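Local atomic coordinates of lipid binding protein (PDB entry 5H0Q), a protein that probably binds membrane domains that contain sphingomyelin together with cholesterol. Residues A[43-48]-A[62-67]; A[79-84]-A[162-167]; A[142-147]-A[196-201]. All coordinates share one frame; numbering follows the deposited sequence.

Interaction 1: residues A[43-48]-A[62-67]; sequences QAEKRQ and LVRVYN
Gln48 and Arg64 lead a buried, largely polar contact in which helix 41-55 runs along strand 60-68, nearly antiparallel, the axes of the two short segments 8.5 Å apart. The Gln48 amide bridges two points of the strand. Gln48 OE1 accepts a hydrogen bond from Arg64 NH1 at 2.8 Å, received on a lone pair in the carbonyl plane and lying also in the guanidinium plane, although the two flat groups stand at 90° to each other. On the other branch, Gln48 NE2 donates to Leu62 O at 2.8 Å, approaching from above that carbonyl's plane. Arg64 starts with CG wedged between its backbone N and carbonyl carbon (chi1 64°) and then runs extended, and Arg64 CD comes 4.3 Å from Ala44 CB. Over one guanidinium face sits Glu45 OE2, 3.7 Å from Arg64 NH2; this long pairing is purely electrostatic, and Glu45 OE2 has a hydrogen bond from Gln41 within its own helix. Arg64 NE meanwhile pairs with Glu197 on the adjacent strand, which helps fix the rotation of the group. This is an alpha/beta layer packing, a helix on one face of a sheet, joined here by polar side chains.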
loop_
_atom_site.group_PDB
_atom_site.type_symbol
_atom_site.label_atom_id
_atom_site.label_comp_id
_atom_site.label_asym_id
_atom_site.label_seq_id
_atom_site.Cartn_x
_atom_site.Cartn_y
_atom_site.Cartn_z
ATOM N N GLN A 43 10.182 -10.797 5.467
ATOM C CA GLN A 43 10.749 -10.696 4.128
ATOM C C GLN A 43 10.480 -9.323 3.546
ATOM O O GLN A 43 11.357 -8.715 2.925
ATOM C CB GLN A 43 10.187 -11.777 3.212
ATOM C CG GLN A 43 10.697 -13.189 3.462
ATOM C CD GLN A 43 10.439 -14.094 2.273
ATOM O OE1 GLN A 43 9.359 -14.070 1.683
ATOM N NE2 GLN A 43 11.439 -14.871 1.896
ATOM N N ALA A 44 9.262 -8.814 3.727
ATOM C CA ALA A 44 8.964 -7.486 3.222
ATOM C C ALA A 44 9.806 -6.428 3.933
ATOM O O ALA A 44 10.337 -5.510 3.293
ATOM C CB ALA A 44 7.468 -7.189 3.374
ATOM N N GLU A 45 9.937 -6.539 5.258
ATOM C CA GLU A 45 10.787 -5.601 5.991
ATOM C C GLU A 45 12.249 -5.727 5.571
ATOM O O GLU A 45 12.943 -4.721 5.422
ATOM C CB GLU A 45 10.637 -5.819 7.497
ATOM C CG GLU A 45 9.234 -5.573 8.002
ATOM C CD GLU A 45 9.093 -5.651 9.508
ATOM O OE1 GLU A 45 10.078 -5.984 10.198
ATOM O OE2 GLU A 45 7.980 -5.370 9.998
ATOM N N LYS A 46 12.727 -6.947 5.333
ATOM C CA LYS A 46 14.095 -7.109 4.838
ATOM C C LYS A 46 14.293 -6.366 3.518
ATOM O O LYS A 46 15.349 -5.764 3.284
ATOM C CB LYS A 46 14.415 -8.596 4.679
ATOM C CG LYS A 46 15.816 -8.910 4.223
ATOM C CD LYS A 46 15.949 -10.395 3.947
ATOM C CE LYS A 46 17.393 -10.771 3.647
ATOM N NZ LYS A 46 17.543 -12.228 3.397
ATOM N N ARG A 47 13.285 -6.394 2.636
ATOM C CA ARG A 47 13.405 -5.665 1.378
ATOM C C ARG A 47 13.371 -4.157 1.603
ATOM O O ARG A 47 14.109 -3.408 0.942
ATOM C CB ARG A 47 12.290 -6.088 0.416
ATOM C CG ARG A 47 12.310 -5.369 -0.925
ATOM C CD ARG A 47 13.645 -5.598 -1.643
ATOM N NE ARG A 47 13.592 -5.149 -3.029
ATOM C CZ ARG A 47 14.664 -4.916 -3.780
ATOM N NH1 ARG A 47 15.880 -5.077 -3.293
ATOM N NH2 ARG A 47 14.516 -4.506 -5.028
ATOM N N GLN A 48 12.521 -3.679 2.518
ATOM C CA GLN A 48 12.566 -2.256 2.862
ATOM C C GLN A 48 13.968 -1.857 3.312
ATOM O O GLN A 48 14.476 -0.797 2.918
ATOM C CB GLN A 48 11.558 -1.934 3.959
ATOM C CG GLN A 48 10.090 -1.929 3.499
ATOM C CD GLN A 48 9.144 -1.773 4.655
ATOM O OE1 GLN A 48 9.117 -2.610 5.552
ATOM N NE2 GLN A 48 8.345 -0.723 4.639
ATOM N N LEU A 62 9.909 3.897 1.950
ATOM C CA LEU A 62 10.152 2.477 1.720
ATOM C C LEU A 62 8.807 1.809 2.004
ATOM O O LEU A 62 8.439 1.618 3.164
ATOM C CB LEU A 62 11.241 1.910 2.623
ATOM C CG LEU A 62 12.707 2.341 2.530
ATOM C CD1 LEU A 62 13.142 2.632 1.117
ATOM C CD2 LEU A 62 12.945 3.543 3.420
ATOM N N VAL A 63 8.053 1.499 0.954
ATOM C CA VAL A 63 6.638 1.159 1.080
ATOM C C VAL A 63 6.463 -0.342 1.038
ATOM O O VAL A 63 6.930 -0.992 0.096
ATOM C CB VAL A 63 5.796 1.793 -0.033
ATOM C CG1 VAL A 63 4.332 1.394 0.150
ATOM C CG2 VAL A 63 5.942 3.296 -0.027
ATOM N N ARG A 64 5.788 -0.897 2.047
ATOM C CA ARG A 64 5.323 -2.279 1.982
ATOM C C ARG A 64 3.797 -2.266 1.960
ATOM O O ARG A 64 3.163 -1.503 2.692
ATOM C CB ARG A 64 5.853 -3.120 3.134
ATOM C CG ARG A 64 5.418 -2.753 4.546
ATOM C CD ARG A 64 5.992 -3.774 5.551
ATOM N NE ARG A 64 5.480 -3.567 6.901
ATOM C CZ ARG A 64 6.080 -2.895 7.870
ATOM N NH1 ARG A 64 7.289 -2.366 7.698
ATOM N NH2 ARG A 64 5.461 -2.766 9.035
ATOM N N VAL A 65 3.215 -3.155 1.163
ATOM C CA VAL A 65 1.765 -3.222 0.942
ATOM C C VAL A 65 1.329 -4.652 1.189
ATOM O O VAL A 65 1.872 -5.562 0.560
ATOM C CB VAL A 65 1.413 -2.824 -0.500
ATOM C CG1 VAL A 65 -0.086 -2.939 -0.718
ATOM C CG2 VAL A 65 1.952 -1.460 -0.830
ATOM N N TYR A 66 0.321 -4.856 2.055
ATOM C CA TYR A 66 -0.219 -6.182 2.329
ATOM C C TYR A 66 -1.675 -6.209 1.890
ATOM O O TYR A 66 -2.475 -5.387 2.349
ATOM C CB TYR A 66 -0.129 -6.577 3.809
ATOM C CG TYR A 66 -0.480 -8.011 4.067
ATOM C CD1 TYR A 66 0.238 -9.031 3.467
ATOM C CD2 TYR A 66 -1.548 -8.356 4.899
ATOM C CE1 TYR A 66 -0.060 -10.360 3.723
ATOM C CE2 TYR A 66 -1.848 -9.677 5.149
ATOM C CZ TYR A 66 -1.117 -10.663 4.550
ATOM O OH TYR A 66 -1.377 -11.975 4.797
ATOM N N ASN A 67 -2.019 -7.173 1.044
ATOM C CA ASN A 67 -3.396 -7.357 0.575
ATOM C C ASN A 67 -4.055 -8.457 1.388
ATOM O O ASN A 67 -3.720 -9.634 1.234
ATOM C CB ASN A 67 -3.418 -7.692 -0.909
ATOM C CG ASN A 67 -4.829 -7.996 -1.408
ATOM O OD1 ASN A 67 -5.797 -7.689 -0.729
ATOM N ND2 ASN A 67 -4.928 -8.647 -2.548
#

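Interaction 2: residues A[79-84]-A[162-167]; sequences ESFRGH and YMLHLL
Phe81 and Arg82 form a classic beta bulge, both residues facing Ala115 of the neighbouring strand, and helix 160-169 packs against their side chains through Leu164. The bulge lies where the chain turns a corner after strand 73-80 of the five-stranded antiparallel sheet, on its way to strand 84-85 of the other sheet. Leu164 CD1 is the atom shared by both partners: it approaches Phe81 CB at 3.7 Å, and it also lies over one face of the Arg82 guanidinium, 3.7 Å from Arg82 NH1. CG of Leu164 stands opposite its backbone N (chi1 -178°), which carries the two methyls out from the helix toward the bulge; the second of them, Leu164 CD2, comes within 4.0 Å of Arg82 NH2. Farther along the aromatic side chain, Phe81 has Leu164 CB above one ring face, offset toward the rim. Leu167 CD1, one helical turn on, reaches Phe81 CE2 at 3.8 Å, while Met163 CB lies 4.4 Å from Phe81 CZ. Trp155 of helix 153-156 also touches Phe81, and Met163 and Leu167 continue onto Leu145, so the helix also packs on strand 143-150. No hydrogen bond joins the two segments. Cohesion is therefore apolar around the phenyl ring, whereas the Arg82 guanidinium lays a flat face on a leucine methyl and directs its charge to a salt bridge with Asp168 of the same helix, a combination that would tie the bulge to the helix by both packing and electrostatics.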
loop_
_atom_site.group_PDB
_atom_site.type_symbol
_atom_site.label_atom_id
_atom_site.label_comp_id
_atom_site.label_asym_id
_atom_site.label_seq_id
_atom_site.Cartn_x
_atom_site.Cartn_y
_atom_site.Cartn_z
ATOM N N GLU A 79 1.393 7.488 -9.590
ATOM C CA GLU A 79 1.635 8.890 -9.891
ATOM C C GLU A 79 2.680 9.457 -8.939
ATOM O O GLU A 79 2.575 9.268 -7.725
ATOM C CB GLU A 79 0.322 9.674 -9.790
ATOM C CG GLU A 79 0.409 11.130 -10.158
ATOM C CD GLU A 79 0.633 11.382 -11.651
ATOM O OE1 GLU A 79 0.451 10.454 -12.464
ATOM O OE2 GLU A 79 0.984 12.527 -12.007
ATOM N N SER A 80 3.685 10.134 -9.502
ATOM C CA SER A 80 4.660 10.916 -8.736
ATOM C C SER A 80 4.236 12.373 -8.729
ATOM O O SER A 80 4.182 13.009 -9.788
ATOM C CB SER A 80 6.066 10.826 -9.327
ATOM O OG SER A 80 6.553 9.508 -9.299
ATOM N N PHE A 81 3.991 12.914 -7.543
ATOM C CA PHE A 81 3.771 14.344 -7.422
ATOM C C PHE A 81 5.073 15.101 -7.210
ATOM O O PHE A 81 5.265 16.182 -7.778
ATOM C CB PHE A 81 2.806 14.634 -6.270
ATOM C CG PHE A 81 1.487 13.922 -6.383
ATOM C CD1 PHE A 81 0.651 14.163 -7.449
ATOM C CD2 PHE A 81 1.077 13.032 -5.407
ATOM C CE1 PHE A 81 -0.565 13.517 -7.549
ATOM C CE2 PHE A 81 -0.136 12.383 -5.499
ATOM C CZ PHE A 81 -0.960 12.629 -6.572
ATOM N N ARG A 82 5.965 14.550 -6.389
ATOM C CA ARG A 82 7.326 15.052 -6.229
ATOM C C ARG A 82 8.221 13.834 -6.143
ATOM O O ARG A 82 7.915 12.912 -5.392
ATOM C CB ARG A 82 7.468 15.885 -4.952
ATOM C CG ARG A 82 6.524 17.035 -4.867
ATOM C CD ARG A 82 6.667 17.800 -3.570
ATOM N NE ARG A 82 5.650 18.837 -3.503
ATOM C CZ ARG A 82 4.600 18.834 -2.689
ATOM N NH1 ARG A 82 4.406 17.866 -1.820
ATOM N NH2 ARG A 82 3.729 19.826 -2.745
ATOM N N GLY A 83 9.299 13.816 -6.919
ATOM C CA GLY A 83 10.210 12.692 -6.902
ATOM C C GLY A 83 9.861 11.661 -7.958
ATOM O O GLY A 83 9.227 11.961 -8.973
ATOM N N HIS A 84 10.282 10.425 -7.709
ATOM C CA HIS A 84 10.144 9.379 -8.704
ATOM C C HIS A 84 10.226 8.029 -8.022
ATOM O O HIS A 84 10.758 7.895 -6.913
ATOM C CB HIS A 84 11.186 9.512 -9.824
ATOM C CG HIS A 84 12.598 9.293 -9.386
ATOM N ND1 HIS A 84 13.327 10.247 -8.711
ATOM C CD2 HIS A 84 13.428 8.239 -9.561
ATOM C CE1 HIS A 84 14.540 9.785 -8.472
ATOM N NE2 HIS A 84 14.628 8.568 -8.978
ATOM N N TYR A 162 -5.812 18.012 -6.285
ATOM C CA TYR A 162 -6.581 17.927 -5.049
ATOM C C TYR A 162 -6.012 16.860 -4.120
ATOM O O TYR A 162 -5.903 17.078 -2.906
ATOM C CB TYR A 162 -8.048 17.630 -5.358
ATOM C CG TYR A 162 -8.901 17.503 -4.120
ATOM C CD1 TYR A 162 -9.145 18.604 -3.312
ATOM C CD2 TYR A 162 -9.474 16.292 -3.761
ATOM C CE1 TYR A 162 -9.935 18.503 -2.175
ATOM C CE2 TYR A 162 -10.262 16.180 -2.621
ATOM C CZ TYR A 162 -10.486 17.289 -1.837
ATOM O OH TYR A 162 -11.263 17.186 -0.707
ATOM N N MET A 163 -5.649 15.702 -4.663
ATOM C CA MET A 163 -5.042 14.670 -3.820
ATOM C C MET A 163 -3.724 15.146 -3.221
ATOM O O MET A 163 -3.443 14.883 -2.048
ATOM C CB MET A 163 -4.869 13.376 -4.620
ATOM C CG MET A 163 -6.222 12.808 -5.113
ATOM S SD MET A 163 -7.472 12.718 -3.798
ATOM C CE MET A 163 -6.634 11.663 -2.598
ATOM N N LEU A 164 -2.913 15.863 -3.992
ATOM C CA LEU A 164 -1.677 16.404 -3.432
ATOM C C LEU A 164 -1.974 17.410 -2.325
ATOM O O LEU A 164 -1.293 17.438 -1.291
ATOM C CB LEU A 164 -0.846 17.034 -4.540
ATOM C CG LEU A 164 0.511 17.618 -4.150
ATOM C CD1 LEU A 164 1.412 16.567 -3.490
ATOM C CD2 LEU A 164 1.161 18.188 -5.384
ATOM N N HIS A 165 -3.020 18.223 -2.503
ATOM C CA HIS A 165 -3.423 19.151 -1.452
ATOM C C HIS A 165 -3.788 18.413 -0.172
ATOM O O HIS A 165 -3.433 18.850 0.927
ATOM C CB HIS A 165 -4.612 20.000 -1.917
ATOM C CG HIS A 165 -5.255 20.769 -0.807
ATOM N ND1 HIS A 165 -6.570 20.586 -0.436
ATOM C CD2 HIS A 165 -4.752 21.700 0.037
ATOM C CE1 HIS A 165 -6.853 21.384 0.578
ATOM N NE2 HIS A 165 -5.768 22.074 0.882
ATOM N N LEU A 166 -4.513 17.301 -0.289
ATOM C CA LEU A 166 -4.818 16.494 0.888
ATOM C C LEU A 166 -3.545 15.946 1.516
ATOM O O LEU A 166 -3.420 15.903 2.746
ATOM C CB LEU A 166 -5.769 15.349 0.516
ATOM C CG LEU A 166 -7.201 15.750 0.125
ATOM C CD1 LEU A 166 -7.989 14.484 -0.235
ATOM C CD2 LEU A 166 -7.861 16.531 1.257
ATOM N N LEU A 167 -2.579 15.543 0.684
ATOM C CA LEU A 167 -1.328 15.006 1.211
ATOM C C LEU A 167 -0.514 16.077 1.919
ATOM O O LEU A 167 0.109 15.800 2.953
ATOM C CB LEU A 167 -0.522 14.362 0.084
ATOM C CG LEU A 167 -1.022 12.977 -0.341
ATOM C CD1 LEU A 167 -0.403 12.518 -1.666
ATOM C CD2 LEU A 167 -0.767 11.926 0.757
#

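Interaction 3: residues A[142-147]-A[196-201]; sequences SQVLVE and VEYVYS
Tyr198 reaches from strand 193-201 toward Val144 and Val146 of strand 143-150, crossing the interior between two facing sheets. Its CB leads the ring off the strand with CG opposite the carbonyl carbon (chi1 -63°), a torsion that swings the aromatic group inward although the bond from CA to CB does not itself aim at the other strand. From there one long side of the ring does the touching. CD1 of Tyr198 meets Val146 CG1 at 3.5 Å, the methyl lying at the ring edge, close to its plane. The next atom, Tyr198 CE1, is shared by the two valines: Val144 CG2 approaches it to 3.4 Å, obliquely to the ring, and Val146 CG1 remains 3.8 Å away. Val144 CG2 then follows the side chain outward, at 3.8 Å from Tyr198 CZ and 3.5 Å from Tyr198 OH. In Val144 this methyl stands across from the backbone N, beside the carbonyl carbon, which sets it along the outer part of the ring. At the tip, the hydroxyl of this buried tyrosine is hydrogen-bonded to Gly131 O, which satisfies the polar end; Gly131 is itself backbone-paired with Leu145. Val196 closes the contact at one side, its CG1 4.3 Å from Val144 CG2. The two strands run nearly parallel, 14° apart, but their axes are 9.1 Å from each other and no hydrogen bond links them. They belong to different sheets, packed face to face in a way consistent with a beta sandwich: strand 143-150 is an edge strand of its five-stranded sheet, next to strand 126-134, whereas strand 193-201 lies between strands 60-68 and 182-188, and helix 160-169 covers Leu145 on the outer side.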
loop_
_atom_site.group_PDB
_atom_site.type_symbol
_atom_site.label_atom_id
_atom_site.label_comp_id
_atom_site.label_asym_id
_atom_site.label_seq_id
_atom_site.Cartn_x
_atom_site.Cartn_y
_atom_site.Cartn_z
ATOM N N SER A 142 6.252 13.734 8.106
ATOM C CA SER A 142 5.856 12.718 7.138
ATOM C C SER A 142 4.362 12.443 7.233
ATOM O O SER A 142 3.790 12.392 8.331
ATOM C CB SER A 142 6.613 11.426 7.386
ATOM O OG SER A 142 8.016 11.660 7.503
ATOM N N GLN A 143 3.745 12.215 6.068
ATOM C CA GLN A 143 2.298 12.032 5.954
ATOM C C GLN A 143 1.968 10.794 5.137
ATOM O O GLN A 143 2.703 10.418 4.217
ATOM C CB GLN A 143 1.619 13.258 5.304
ATOM C CG GLN A 143 1.858 14.574 6.051
ATOM C CD GLN A 143 1.296 14.562 7.457
ATOM O OE1 GLN A 143 0.232 13.992 7.713
ATOM N NE2 GLN A 143 2.000 15.207 8.376
ATOM N N VAL A 144 0.805 10.198 5.439
ATOM C CA VAL A 144 0.289 9.047 4.709
ATOM C C VAL A 144 -1.225 9.201 4.603
ATOM O O VAL A 144 -1.857 9.804 5.471
ATOM C CB VAL A 144 0.668 7.722 5.398
ATOM C CG1 VAL A 144 -0.004 7.616 6.739
ATOM C CG2 VAL A 144 0.358 6.539 4.533
ATOM N N LEU A 145 -1.804 8.649 3.530
ATOM C CA LEU A 145 -3.229 8.827 3.269
ATOM C C LEU A 145 -3.767 7.645 2.491
ATOM O O LEU A 145 -3.209 7.288 1.449
ATOM C CB LEU A 145 -3.465 10.097 2.465
ATOM C CG LEU A 145 -4.922 10.397 2.088
ATOM C CD1 LEU A 145 -5.681 10.775 3.325
ATOM C CD2 LEU A 145 -4.964 11.477 1.041
ATOM N N VAL A 146 -4.870 7.063 2.965
ATOM C CA VAL A 146 -5.570 6.042 2.197
ATOM C C VAL A 146 -7.012 6.494 2.008
ATOM O O VAL A 146 -7.593 7.151 2.871
ATOM C CB VAL A 146 -5.532 4.641 2.844
ATOM C CG1 VAL A 146 -4.117 4.109 2.850
ATOM C CG2 VAL A 146 -6.089 4.705 4.256
ATOM N N GLU A 147 -7.571 6.151 0.854
ATOM C CA GLU A 147 -9.003 6.338 0.592
ATOM C C GLU A 147 -9.507 5.154 -0.204
ATOM O O GLU A 147 -8.888 4.780 -1.204
ATOM C CB GLU A 147 -9.291 7.614 -0.185
ATOM C CG GLU A 147 -9.151 8.859 0.648
ATOM C CD GLU A 147 -9.579 10.135 -0.076
ATOM O OE1 GLU A 147 -9.972 10.059 -1.258
ATOM O OE2 GLU A 147 -9.471 11.214 0.545
ATOM N N VAL A 196 6.926 2.945 5.263
ATOM C CA VAL A 196 5.490 3.130 5.085
ATOM C C VAL A 196 4.880 1.749 4.946
ATOM O O VAL A 196 5.459 0.886 4.277
ATOM C CB VAL A 196 5.197 3.993 3.845
ATOM C CG1 VAL A 196 3.694 4.052 3.563
ATOM C CG2 VAL A 196 5.745 5.361 4.042
ATOM N N GLU A 197 3.709 1.542 5.565
ATOM C CA GLU A 197 2.956 0.298 5.428
ATOM C C GLU A 197 1.510 0.610 5.072
ATOM O O GLU A 197 0.869 1.435 5.726
ATOM C CB GLU A 197 2.969 -0.538 6.700
ATOM C CG GLU A 197 2.178 -1.877 6.594
ATOM C CD GLU A 197 2.164 -2.665 7.895
ATOM O OE1 GLU A 197 1.521 -2.197 8.846
ATOM O OE2 GLU A 197 2.801 -3.737 7.953
ATOM N N TYR A 198 1.005 -0.047 4.033
ATOM C CA TYR A 198 -0.416 -0.038 3.696
ATOM C C TYR A 198 -0.969 -1.440 3.898
ATOM O O TYR A 198 -0.386 -2.404 3.393
ATOM C CB TYR A 198 -0.609 0.386 2.241
ATOM C CG TYR A 198 -0.145 1.776 1.952
ATOM C CD1 TYR A 198 -0.842 2.881 2.427
ATOM C CD2 TYR A 198 1.035 1.998 1.250
ATOM C CE1 TYR A 198 -0.386 4.177 2.186
ATOM C CE2 TYR A 198 1.486 3.280 0.991
ATOM C CZ TYR A 198 0.786 4.364 1.467
ATOM O OH TYR A 198 1.215 5.646 1.228
ATOM N N VAL A 199 -2.136 -1.536 4.537
ATOM C CA VAL A 199 -2.819 -2.810 4.708
ATOM C C VAL A 199 -4.246 -2.644 4.239
ATOM O O VAL A 199 -4.969 -1.794 4.772
ATOM C CB VAL A 199 -2.819 -3.271 6.163
ATOM C CG1 VAL A 199 -3.442 -4.634 6.286
ATOM C CG2 VAL A 199 -1.397 -3.282 6.682
ATOM N N TYR A 200 -4.673 -3.515 3.345
ATOM C CA TYR A 200 -6.059 -3.533 2.867
ATOM C C TYR A 200 -6.738 -4.781 3.416
ATOM O O TYR A 200 -6.181 -5.885 3.297
ATOM C CB TYR A 200 -6.085 -3.521 1.350
ATOM C CG TYR A 200 -5.108 -2.566 0.745
ATOM C CD1 TYR A 200 -5.026 -1.251 1.197
ATOM C CD2 TYR A 200 -4.264 -2.971 -0.267
ATOM C CE1 TYR A 200 -4.122 -0.389 0.665
ATOM C CE2 TYR A 200 -3.342 -2.109 -0.807
ATOM C CZ TYR A 200 -3.276 -0.821 -0.346
ATOM O OH TYR A 200 -2.335 0.027 -0.877
ATOM N N SER A 201 -7.937 -4.620 4.000
ATOM C CA SER A 201 -8.604 -5.734 4.656
ATOM C C SER A 201 -10.111 -5.688 4.369
ATOM O O SER A 201 -10.615 -4.738 3.772
ATOM C CB SER A 201 -8.336 -5.721 6.159
ATOM O OG SER A 201 -8.705 -4.479 6.739
#

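In the fold
The three contacts run through successive layers of the fold. Interaction 1 sets helix 41-55 on the mixed sheet, interaction 3 joins that sheet to the five-stranded one, and interaction 2 places helix 160-169 beside the latter. Centres of interactions 1 and 3 are about 12 Å apart, and strands 60-68 and 193-201 are parallel neighbours. Interactions 2 and 3 lie about 14 Å apart, centre to centre, and touch where helix 160-169 meets strand 143-150; interactions 1 and 2, about 21 Å apart between centres, do not meet. Along the chain, interaction 1 closes first, whereas the segments of interactions 2 and 3 alternate, interlocking distant sequence into one helix-flanked sandwich, probably the scaffold for lipid recognition.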